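Local coordinates for protein malate synthase (PDB 3OYZ) that catalyses the Claisen condensation of acetyl-CoA with glyoxylate and the hydrolysis of malyl-CoA to malate and CoA in the glyoxylate cycle, with magnesium as cofactor, at residues Glu9-Phe14 with Leu183-Asp188; Pro43-Pro48 with Glu80-Met85. All blocks are in the same frame, centred on the assembly; numbering follows the deposited sequence.

Interaction 1 of 2, residues Glu9-Phe14 with Leu183-Asp188; sequences EFVRTF and LFLLVD
Inside the beta barrel, V11, in the loop leading into the first strand, and F14, near the start of that strand, reach across the interior to F184, L185 and V187 on strand 183-188. The two backbones are too far apart to pair: the CA atoms of V11 and L185 are 8.7 Å from each other, and no hydrogen bond joins the segments. Side chains alone span the gap, and all are apolar. On V11 one methyl does the work. CG2 lies 3.7 Å from F184 CZ, approaching that ring obliquely, and 4.0 Å from L185 CD2, where the two side chains cross at about a right angle. L185 splits its branches between the partners, since CD2 goes to V11 while CD1 sits 3.7 Å from F14 CD1. F14 swings CG anti to its own amide nitrogen (chi1 177°), which sends the ring into the barrel, sliding past L185. V187 comes from the opposite direction and lays CG2 over one face of the ring, 4.0 Å from F14 CE1. Around this contact, W257 meets the F14 ring edge-to-face, V228 of strand 226-229, one of the two strands lying between 13-18 and 183-188, touches F14, L185 and V187, and H82 meets the F184 ring. The side chain of F14 comes to about 7 Å from acetyl-CoA and that of V187 to about 7 Å from pyruvate, so the layer borders the active site. Apolar side chains meeting across the interior from parts of the barrel that are not neighbours are typical of the core of a TIM barrel.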
ATOM      1  N   GLU A   9      17.107  -0.263  20.327  1.00 44.78           N
ATOM      2  CA  GLU A   9      16.110   0.572  19.726  1.00 45.68           C
ATOM      3  C   GLU A   9      16.154   0.630  18.193  1.00 42.83           C
ATOM      4  O   GLU A   9      15.110   0.745  17.546  1.00 37.82           O
ATOM      5  CB  GLU A   9      16.274   1.941  20.368  1.00 46.13           C
ATOM      6  CG  GLU A   9      15.121   2.844  20.116  1.00 55.08           C
ATOM      7  CD  GLU A   9      15.337   4.125  20.896  1.00 67.60           C
ATOM      8  OE1 GLU A   9      15.958   4.018  21.978  1.00 69.93           O
ATOM      9  OE2 GLU A   9      14.921   5.210  20.435  1.00 71.83           O
ATOM     10  N   PHE A  10      17.346   0.519  17.611  1.00 39.96           N
ATOM     11  CA  PHE A  10      17.557   0.523  16.153  1.00 39.18           C
ATOM     12  C   PHE A  10      18.448  -0.653  15.803  1.00 37.42           C
ATOM     13  O   PHE A  10      19.387  -0.934  16.584  1.00 39.71           O
ATOM     14  CB  PHE A  10      18.296   1.783  15.700  1.00 37.44           C
ATOM     15  CG  PHE A  10      17.505   3.052  15.867  1.00 41.00           C
ATOM     16  CD1 PHE A  10      16.822   3.600  14.791  1.00 40.11           C
ATOM     17  CD2 PHE A  10      17.516   3.743  17.065  1.00 37.66           C
ATOM     18  CE1 PHE A  10      16.135   4.815  14.913  1.00 44.76           C
ATOM     19  CE2 PHE A  10      16.762   4.921  17.227  1.00 42.25           C
ATOM     20  CZ  PHE A  10      16.068   5.454  16.139  1.00 42.46           C
ATOM     21  N   VAL A  11      18.221  -1.271  14.642  1.00 36.14           N
ATOM     22  CA  VAL A  11      18.978  -2.410  14.127  1.00 35.47           C
ATOM     23  C   VAL A  11      19.289  -2.069  12.676  1.00 37.56           C
ATOM     24  O   VAL A  11      18.386  -1.913  11.850  1.00 35.64           O
ATOM     25  CB  VAL A  11      18.295  -3.792  14.239  1.00 35.54           C
ATOM     26  CG1 VAL A  11      18.996  -4.860  13.431  1.00 33.22           C
ATOM     27  CG2 VAL A  11      18.204  -4.268  15.675  1.00 32.40           C
ATOM     28  N   ARG A  12      20.584  -1.882  12.338  1.00 36.21           N
ATOM     29  CA  ARG A  12      20.985  -1.561  10.973  1.00 30.71           C
ATOM     30  C   ARG A  12      21.179  -2.798  10.151  1.00 32.31           C
ATOM     31  O   ARG A  12      20.932  -2.752   8.942  1.00 34.55           O
ATOM     32  CB  ARG A  12      22.360  -0.814  10.980  1.00 34.35           C
ATOM     33  CG  ARG A  12      22.283   0.566  11.641  1.00 30.96           C
ATOM     34  CD  ARG A  12      23.711   1.141  11.834  1.00 38.89           C
ATOM     35  NE  ARG A  12      24.354   0.346  12.878  1.00 34.78           N
ATOM     36  CZ  ARG A  12      25.637   0.504  13.226  1.00 42.23           C
ATOM     37  NH1 ARG A  12      26.387   1.404  12.590  1.00 35.58           N
ATOM     38  NH2 ARG A  12      26.114  -0.178  14.257  1.00 35.49           N
ATOM     39  N   THR A  13      21.657  -3.901  10.749  1.00 32.39           N
ATOM     40  CA  THR A  13      22.194  -4.979   9.924  1.00 31.71           C
ATOM     41  C   THR A  13      21.737  -6.223  10.643  1.00 33.15           C
ATOM     42  O   THR A  13      21.809  -6.252  11.865  1.00 33.45           O
ATOM     43  CB  THR A  13      23.787  -4.953   9.968  1.00 34.58           C
ATOM     44  OG1 THR A  13      24.160  -4.382  11.221  1.00 33.06           O
ATOM     45  CG2 THR A  13      24.292  -3.913   9.012  1.00 34.98           C
ATOM     46  N   PHE A  14      21.283  -7.205   9.877  1.00 34.20           N
ATOM     47  CA  PHE A  14      20.737  -8.474  10.325  1.00 34.35           C
ATOM     48  C   PHE A  14      21.496  -9.403   9.421  1.00 34.69           C
ATOM     49  O   PHE A  14      21.159  -9.546   8.233  1.00 34.73           O
ATOM     50  CB  PHE A  14      19.197  -8.446  10.002  1.00 34.35           C
ATOM     51  CG  PHE A  14      18.438  -9.702  10.331  1.00 32.34           C
ATOM     52  CD1 PHE A  14      17.783  -9.859  11.547  1.00 29.61           C
ATOM     53  CD2 PHE A  14      18.230 -10.645   9.347  1.00 32.31           C
ATOM     54  CE1 PHE A  14      17.066 -11.015  11.836  1.00 31.77           C
ATOM     55  CE2 PHE A  14      17.479 -11.766   9.596  1.00 33.89           C
ATOM     56  CZ  PHE A  14      16.872 -11.968  10.829  1.00 30.39           C
ATOM     57  N   LEU A 183       8.209 -10.182  21.255  1.00 29.90           N
ATOM     58  CA  LEU A 183       8.473  -9.820  19.885  1.00 28.09           C
ATOM     59  C   LEU A 183       9.460  -8.661  19.769  1.00 30.04           C
ATOM     60  O   LEU A 183       9.323  -7.667  20.477  1.00 28.24           O
ATOM     61  CB  LEU A 183       7.221  -9.362  19.095  1.00 28.64           C
ATOM     62  CG  LEU A 183       6.363 -10.599  18.725  1.00 29.09           C
ATOM     63  CD1 LEU A 183       4.907 -10.138  18.255  1.00 30.82           C
ATOM     64  CD2 LEU A 183       7.021 -11.277  17.456  1.00 33.16           C
ATOM     65  N   PHE A 184      10.397  -8.836  18.836  1.00 28.28           N
ATOM     66  CA  PHE A 184      11.532  -7.903  18.667  1.00 32.27           C
ATOM     67  C   PHE A 184      11.540  -7.433  17.218  1.00 28.48           C
ATOM     68  O   PHE A 184      11.121  -6.315  16.968  1.00 32.84           O
ATOM     69  CB  PHE A 184      12.859  -8.573  19.091  1.00 30.36           C
ATOM     70  CG  PHE A 184      14.079  -7.690  18.881  1.00 34.37           C
ATOM     71  CD1 PHE A 184      13.982  -6.309  18.999  1.00 35.33           C
ATOM     72  CD2 PHE A 184      15.316  -8.254  18.524  1.00 35.95           C
ATOM     73  CE1 PHE A 184      15.070  -5.431  18.740  1.00 33.48           C
ATOM     74  CE2 PHE A 184      16.431  -7.398  18.267  1.00 35.43           C
ATOM     75  CZ  PHE A 184      16.307  -6.017  18.375  1.00 32.98           C
ATOM     76  N   LEU A 185      11.988  -8.234  16.265  1.00 28.36           N
ATOM     77  CA  LEU A 185      12.080  -7.682  14.919  1.00 28.71           C
ATOM     78  C   LEU A 185      10.964  -8.308  14.049  1.00 27.93           C
ATOM     79  O   LEU A 185      10.609  -9.516  14.177  1.00 30.48           O
ATOM     80  CB  LEU A 185      13.399  -8.073  14.200  1.00 29.21           C
ATOM     81  CG  LEU A 185      14.661  -7.744  15.030  1.00 32.35           C
ATOM     82  CD1 LEU A 185      15.874  -8.344  14.332  1.00 27.85           C
ATOM     83  CD2 LEU A 185      14.796  -6.233  14.947  1.00 33.57           C
ATOM     84  N   LEU A 186      10.492  -7.469  13.135  1.00 26.59           N
ATOM     85  CA  LEU A 186       9.597  -7.949  12.084  1.00 28.98           C
ATOM     86  C   LEU A 186      10.422  -7.781  10.835  1.00 28.47           C
ATOM     87  O   LEU A 186      10.760  -6.643  10.445  1.00 29.31           O
ATOM     88  CB  LEU A 186       8.354  -7.040  11.970  1.00 26.83           C
ATOM     89  CG  LEU A 186       7.596  -6.902  13.306  1.00 25.90           C
ATOM     90  CD1 LEU A 186       6.376  -5.892  13.046  1.00 28.97           C
ATOM     91  CD2 LEU A 186       7.222  -8.333  13.827  1.00 31.95           C
ATOM     92  N   VAL A 187      10.708  -8.901  10.174  1.00 28.48           N
ATOM     93  CA  VAL A 187      11.727  -8.818   9.125  1.00 28.62           C
ATOM     94  C   VAL A 187      11.129  -9.285   7.831  1.00 29.50           C
ATOM     95  O   VAL A 187      10.621 -10.368   7.808  1.00 30.09           O
ATOM     96  CB  VAL A 187      12.945  -9.767   9.430  1.00 30.30           C
ATOM     97  CG1 VAL A 187      14.046  -9.619   8.398  1.00 27.80           C
ATOM     98  CG2 VAL A 187      13.490  -9.511  10.823  1.00 25.52           C
ATOM     99  N   ASP A 188      11.156  -8.517   6.741  1.00 29.78           N
ATOM    100  CA  ASP A 188      10.611  -9.030   5.492  1.00 30.66           C
ATOM    101  C   ASP A 188      11.463 -10.139   4.881  1.00 34.34           C
ATOM    102  O   ASP A 188      12.699 -10.039   4.912  1.00 33.52           O
ATOM    103  CB  ASP A 188      10.470  -7.909   4.477  1.00 28.03           C
ATOM    104  CG  ASP A 188       9.325  -6.985   4.855  1.00 34.78           C
ATOM    105  OD1 ASP A 188       8.427  -7.526   5.526  1.00 30.22           O
ATOM    106  OD2 ASP A 188       9.348  -5.793   4.575  1.00 29.84           O
TER

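Interaction 2 of 2, residues Pro43-Pro48 with Glu80-Met85. With ACO (acetyl coenzyme *a), chain B; PYR (pyruvic acid), chain C.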
ATOM      1  N   PRO A  43      27.792  -7.135  12.681  1.00 40.79           N
ATOM      2  CA  PRO A  43      26.378  -6.694  12.515  1.00 39.66           C
ATOM      3  C   PRO A  43      25.727  -6.315  13.829  1.00 38.34           C
ATOM      4  O   PRO A  43      26.107  -6.851  14.868  1.00 38.75           O
ATOM      5  CB  PRO A  43      25.750  -7.878  11.770  1.00 38.63           C
ATOM      6  CG  PRO A  43      26.476  -9.089  12.332  1.00 42.57           C
ATOM      7  CD  PRO A  43      27.962  -8.578  12.442  1.00 41.04           C
ATOM      8  N   ASP A  44      24.741  -5.407  13.848  1.00 39.58           N
ATOM      9  CA  ASP A  44      23.946  -5.219  15.072  1.00 37.82           C
ATOM     10  C   ASP A  44      23.270  -6.524  15.514  1.00 35.60           C
ATOM     11  O   ASP A  44      23.137  -6.820  16.698  1.00 36.98           O
ATOM     12  CB  ASP A  44      22.890  -4.140  14.808  1.00 39.02           C
ATOM     13  CG  ASP A  44      23.491  -2.780  14.714  1.00 42.70           C
ATOM     14  OD1 ASP A  44      24.531  -2.558  15.393  1.00 42.12           O
ATOM     15  OD2 ASP A  44      22.937  -1.936  13.973  1.00 40.93           O
ATOM     16  N   VAL A  45      22.876  -7.364  14.577  1.00 36.26           N
ATOM     17  CA  VAL A  45      22.169  -8.610  14.912  1.00 34.49           C
ATOM     18  C   VAL A  45      22.772  -9.649  14.033  1.00 33.72           C
ATOM     19  O   VAL A  45      22.792  -9.539  12.818  1.00 35.27           O
ATOM     20  CB  VAL A  45      20.568  -8.528  14.716  1.00 33.51           C
ATOM     21  CG1 VAL A  45      20.008  -9.892  14.766  1.00 33.72           C
ATOM     22  CG2 VAL A  45      20.001  -7.840  15.890  1.00 31.85           C
ATOM     23  N   TRP A  46      23.255 -10.713  14.666  1.00 34.58           N
ATOM     24  CA  TRP A  46      23.863 -11.754  13.900  1.00 34.50           C
ATOM     25  C   TRP A  46      22.980 -12.984  13.991  1.00 29.92           C
ATOM     26  O   TRP A  46      22.568 -13.352  15.074  1.00 34.08           O
ATOM     27  CB  TRP A  46      25.273 -12.073  14.499  1.00 33.71           C
ATOM     28  CG  TRP A  46      25.900 -13.238  13.762  1.00 37.53           C
ATOM     29  CD1 TRP A  46      25.873 -13.474  12.419  1.00 40.96           C
ATOM     30  CD2 TRP A  46      26.604 -14.341  14.343  1.00 36.28           C
ATOM     31  NE1 TRP A  46      26.514 -14.662  12.129  1.00 40.13           N
ATOM     32  CE2 TRP A  46      26.931 -15.224  13.304  1.00 36.72           C
ATOM     33  CE3 TRP A  46      27.003 -14.658  15.663  1.00 36.93           C
ATOM     34  CZ2 TRP A  46      27.720 -16.386  13.509  1.00 37.97           C
ATOM     35  CZ3 TRP A  46      27.680 -15.888  15.884  1.00 38.53           C
ATOM     36  CH2 TRP A  46      28.037 -16.714  14.806  1.00 38.41           C
ATOM     37  N   VAL A  47      22.701 -13.617  12.870  1.00 33.62           N
ATOM     38  CA  VAL A  47      21.764 -14.738  12.819  1.00 35.08           C
ATOM     39  C   VAL A  47      22.414 -16.029  12.328  1.00 35.51           C
ATOM     40  O   VAL A  47      22.455 -16.314  11.125  1.00 34.90           O
ATOM     41  CB  VAL A  47      20.567 -14.308  11.886  1.00 36.00           C
ATOM     42  CG1 VAL A  47      19.468 -15.352  11.879  1.00 33.29           C
ATOM     43  CG2 VAL A  47      20.038 -12.983  12.414  1.00 33.03           C
ATOM     44  N   PRO A  48      22.901 -16.867  13.260  1.00 35.51           N
ATOM     45  CA  PRO A  48      23.255 -18.163  12.708  1.00 36.37           C
ATOM     46  C   PRO A  48      22.022 -18.861  12.153  1.00 37.80           C
ATOM     47  O   PRO A  48      21.088 -19.143  12.905  1.00 40.14           O
ATOM     48  CB  PRO A  48      23.682 -18.947  13.950  1.00 35.91           C
ATOM     49  CG  PRO A  48      24.282 -17.922  14.890  1.00 34.14           C
ATOM     50  CD  PRO A  48      23.400 -16.667  14.646  1.00 36.18           C
ATOM     51  N   GLU A  80      24.100  -8.567  18.710  1.00 40.06           N
ATOM     52  CA  GLU A  80      23.236  -9.488  19.492  1.00 37.93           C
ATOM     53  C   GLU A  80      23.142 -10.724  18.689  1.00 34.97           C
ATOM     54  O   GLU A  80      23.057 -10.626  17.469  1.00 35.56           O
ATOM     55  CB  GLU A  80      21.818  -8.881  19.664  1.00 40.50           C
ATOM     56  CG  GLU A  80      21.733  -7.732  20.689  1.00 40.53           C
ATOM     57  CD  GLU A  80      20.265  -7.292  20.969  1.00 47.32           C
ATOM     58  OE1 GLU A  80      19.346  -8.002  20.492  1.00 41.40           O
ATOM     59  OE2 GLU A  80      19.994  -6.300  21.706  1.00 48.83           O
ATOM     60  N   ILE A  81      23.030 -11.887  19.332  1.00 33.70           N
ATOM     61  CA  ILE A  81      22.923 -13.136  18.630  1.00 34.15           C
ATOM     62  C   ILE A  81      21.466 -13.738  18.728  1.00 33.72           C
ATOM     63  O   ILE A  81      20.921 -13.989  19.798  1.00 33.60           O
ATOM     64  CB  ILE A  81      23.959 -14.170  19.152  1.00 34.06           C
ATOM     65  CG1 ILE A  81      25.402 -13.560  19.245  1.00 37.57           C
ATOM     66  CG2 ILE A  81      23.926 -15.478  18.330  1.00 34.35           C
ATOM     67  CD1 ILE A  81      26.486 -14.675  19.643  1.00 34.52           C
ATOM     68  N   HIS A  82      20.888 -14.021  17.579  1.00 34.76           N
ATOM     69  CA  HIS A  82      19.488 -14.518  17.499  1.00 33.59           C
ATOM     70  C   HIS A  82      19.505 -15.546  16.408  1.00 31.97           C
ATOM     71  O   HIS A  82      19.264 -15.196  15.261  1.00 33.46           O
ATOM     72  CB  HIS A  82      18.616 -13.316  17.017  1.00 34.09           C
ATOM     73  CG  HIS A  82      18.475 -12.200  18.008  1.00 35.41           C
ATOM     74  ND1 HIS A  82      17.366 -12.054  18.820  1.00 34.22           N
ATOM     75  CD2 HIS A  82      19.238 -11.093  18.215  1.00 29.94           C
ATOM     76  CE1 HIS A  82      17.497 -10.961  19.548  1.00 31.16           C
ATOM     77  NE2 HIS A  82      18.605 -10.336  19.166  1.00 31.29           N
ATOM     78  N   PRO A  83      19.719 -16.857  16.683  1.00 32.45           N
ATOM     79  CA  PRO A  83      19.743 -17.822  15.605  1.00 32.14           C
ATOM     80  C   PRO A  83      18.376 -18.110  14.924  1.00 34.07           C
ATOM     81  O   PRO A  83      17.336 -18.029  15.610  1.00 35.56           O
ATOM     82  CB  PRO A  83      20.142 -19.127  16.340  1.00 31.66           C
ATOM     83  CG  PRO A  83      20.867 -18.735  17.520  1.00 31.40           C
ATOM     84  CD  PRO A  83      20.122 -17.454  17.969  1.00 35.22           C
ATOM     85  N   ARG A  84      18.353 -18.423  13.641  1.00 31.96           N
ATOM     86  CA  ARG A  84      17.094 -18.754  12.954  1.00 35.31           C
ATOM     87  C   ARG A  84      16.882 -20.264  13.017  1.00 37.87           C
ATOM     88  O   ARG A  84      17.726 -21.026  12.517  1.00 37.21           O
ATOM     89  CB  ARG A  84      17.063 -18.233  11.501  1.00 33.34           C
ATOM     90  CG  ARG A  84      15.749 -18.655  10.713  1.00 39.03           C
ATOM     91  CD  ARG A  84      15.429 -17.725   9.587  1.00 38.13           C
ATOM     92  NE  ARG A  84      16.272 -17.987   8.411  1.00 39.77           N
ATOM     93  CZ  ARG A  84      16.003 -17.609   7.170  1.00 39.74           C
ATOM     94  NH1 ARG A  84      14.882 -16.942   6.796  1.00 35.10           N
ATOM     95  NH2 ARG A  84      16.849 -17.980   6.236  1.00 36.62           N
ATOM     96  N   MET A  85      15.721 -20.677  13.546  1.00 36.57           N
ATOM     97  CA  MET A  85      15.289 -22.059  13.622  1.00 36.65           C
ATOM     98  C   MET A  85      14.378 -22.388  12.432  1.00 37.60           C
ATOM     99  O   MET A  85      13.797 -21.495  11.774  1.00 34.63           O
ATOM    100  CB  MET A  85      14.533 -22.253  14.951  1.00 35.06           C
ATOM    101  CG  MET A  85      15.384 -21.748  16.100  1.00 43.39           C
ATOM    102  SD  MET A  85      16.625 -23.022  16.624  1.00 43.59           S
ATOM    103  CE  MET A  85      17.980 -22.540  15.570  1.00 38.39           C
TER
HETATM  104  N1A ACO B 434      28.728 -15.742   7.050  1.00 53.78           N
HETATM  105  C2A ACO B 434      30.010 -15.956   7.403  1.00 55.80           C
HETATM  106  N3A ACO B 434      31.006 -15.809   6.512  1.00 55.93           N
HETATM  107  C4A ACO B 434      30.795 -15.463   5.215  1.00 51.48           C
HETATM  108  C5A ACO B 434      29.396 -15.219   4.801  1.00 52.58           C
HETATM  109  C6A ACO B 434      28.329 -15.417   5.800  1.00 49.84           C
HETATM  110  N6A ACO B 434      27.055 -15.230   5.363  1.00 41.53           N
HETATM  111  N7A ACO B 434      29.409 -14.897   3.501  1.00 51.44           N
HETATM  112  C8A ACO B 434      30.701 -14.948   3.099  1.00 52.36           C
HETATM  113  N9A ACO B 434      31.523 -15.232   4.118  1.00 54.36           N
HETATM  114  C1B ACO B 434      33.013 -15.327   3.983  1.00 55.72           C
HETATM  115  C2B ACO B 434      33.316 -15.986   2.644  1.00 56.80           C
HETATM  116  O2B ACO B 434      33.286 -17.402   2.812  1.00 53.85           O
HETATM  117  C3B ACO B 434      34.680 -15.427   2.290  1.00 57.48           C
HETATM  118  O3B ACO B 434      35.557 -16.195   3.120  1.00 66.57           O
HETATM  119  P3B ACO B 434      37.159 -16.468   2.851  1.00 68.62           P
HETATM  120  O7A ACO B 434      37.734 -15.486   3.860  1.00 59.08           O
HETATM  121  O8A ACO B 434      37.266 -16.132   1.378  1.00 62.26           O
HETATM  122  O9A ACO B 434      37.409 -17.934   3.130  1.00 63.28           O
HETATM  123  C4B ACO B 434      34.585 -14.003   2.814  1.00 60.24           C
HETATM  124  O4B ACO B 434      33.662 -14.044   3.911  1.00 61.14           O
HETATM  125  C5B ACO B 434      34.018 -13.052   1.767  1.00 59.85           C
HETATM  126  O5B ACO B 434      32.999 -13.767   1.066  1.00 57.79           O
HETATM  127  P1A ACO B 434      32.356 -13.226  -0.301  1.00 61.45           P
HETATM  128  O1A ACO B 434      33.286 -13.218  -1.472  1.00 64.37           O
HETATM  129  O2A ACO B 434      31.819 -11.872   0.062  1.00 62.49           O
HETATM  130  O3A ACO B 434      31.116 -14.145  -0.727  1.00 61.06           O
HETATM  131  P2A ACO B 434      31.308 -15.608  -1.352  1.00 60.67           P
HETATM  132  O4A ACO B 434      32.368 -16.118  -0.429  1.00 59.23           O
HETATM  133  O5A ACO B 434      31.250 -15.464  -2.858  1.00 59.56           O
HETATM  134  O6A ACO B 434      29.935 -16.427  -1.049  1.00 60.87           O
HETATM  135  CBP ACO B 434      27.547 -16.719  -0.538  1.00 52.29           C
HETATM  136  CCP ACO B 434      28.609 -15.960  -1.342  1.00 52.71           C
HETATM  137  CDP ACO B 434      27.597 -18.215  -0.845  1.00 50.23           C
HETATM  138  CEP ACO B 434      26.191 -16.204  -1.003  1.00 53.70           C
HETATM  139  CAP ACO B 434      27.732 -16.571   0.977  1.00 47.03           C
HETATM  140  OAP ACO B 434      27.934 -15.178   1.176  1.00 44.25           O
HETATM  141  C9P ACO B 434      26.534 -17.000   1.800  1.00 51.07           C
HETATM  142  O9P ACO B 434      26.259 -18.200   1.908  1.00 51.97           O
HETATM  143  N8P ACO B 434      25.805 -16.016   2.351  1.00 50.03           N
HETATM  144  C7P ACO B 434      24.647 -16.358   3.167  1.00 48.96           C
HETATM  145  C6P ACO B 434      23.443 -16.853   2.350  1.00 49.60           C
HETATM  146  C5P ACO B 434      22.285 -16.886   3.330  1.00 46.12           C
HETATM  147  O5P ACO B 434      22.461 -16.536   4.496  1.00 45.07           O
HETATM  148  N4P ACO B 434      21.110 -17.252   2.819  1.00 46.02           N
HETATM  149  C3P ACO B 434      19.867 -17.309   3.569  1.00 43.71           C
HETATM  150  C2P ACO B 434      19.376 -15.914   3.963  1.00 44.36           C
HETATM  151  S1P ACO B 434      18.395 -15.516   2.546  1.00 49.96           S
HETATM  152  C   ACO B 434      16.899 -16.280   2.658  1.00 49.65           C
HETATM  153  O   ACO B 434      16.673 -17.206   3.413  1.00 49.96           O
HETATM  154  CH3 ACO B 434      15.831 -15.800   1.724  1.00 48.62           C
HETATM  155  C   PYR C 435      13.324 -15.023   2.316  1.00 38.18           C
HETATM  156  O   PYR C 435      12.460 -15.948   2.143  1.00 39.37           O
HETATM  157  OXT PYR C 435      13.355 -13.951   1.609  1.00 34.51           O
HETATM  158  CA  PYR C 435      14.167 -15.155   3.421  1.00 48.55           C
HETATM  159  O3  PYR C 435      14.048 -16.181   4.216  1.00 46.92           O
HETATM  160  CB  PYR C 435      15.145 -14.087   3.742  1.00 49.87           C
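V45 and W46 pair in parallel with E80 and I81, and backbone bonding carries on past the strand end to P48 and R84. The bonds tying the segments are E80 N to D44 O (2.8 Å), W46 N to E80 O, H82 N to W46 O and R84 N to P48 O (2.9 Å). Packing is close beside W46: I81 CD1 meets the indole edge, 4.0 Å from CE3, and P48 CD sits over the centre of one face. On the face carrying V45 and E80, V45 CG1 touches H82 CD2 at 3.7 Å, while H82 NE2 donates in its ring plane to the anti lone pair of E80 OE1 (2.8 Å). V47 CG1 comes to 3.4 Å from H82 O, a buried atom with no hydrogen-bond partner. Packing thins toward R84, where V47 CG1 touches CB and the chain, bent at chi3 (78°), leads away into the ligand pocket. There the guanidinium edge faces both bound ligands: NH1 bonds to O3 of pyruvate (2.8 Å), probably in the glyoxylate site, and NH2, salt-bridged also to D49 and E51, to the acetyl O of acetyl-CoA (2.9 Å). A methionine in its place would probably leave both carbonyl oxygens without these donors and D49 and E51 without this cationic partner. One cation gripping both carbonyls is consistent with aligning and polarising acetyl-CoA and glyoxylate for condensation.

In the fold
The two contacts lie 10 Å apart, centre to centre, in one parallel barrel sheet, and meet where strands 13-18 and 45-49 run side by side. Interaction 1 crosses the interior between the first strand and strand 183-188, which are not neighbours; interaction 2 joins adjacent strands of the beta-alpha-beta unit built from strand 45-49, helix 59-73 and strand 80-81. Along the chain, 43-48 and 80-85 are nested between 9-14 and 183-188. At the seam R12 forms a salt bridge with D44, and F14 packs on V47. Both also touch the second subunit, through E9, F10 and R12 in one and D44 in the other, while F14, V187 and R84 lie toward the bound ligands.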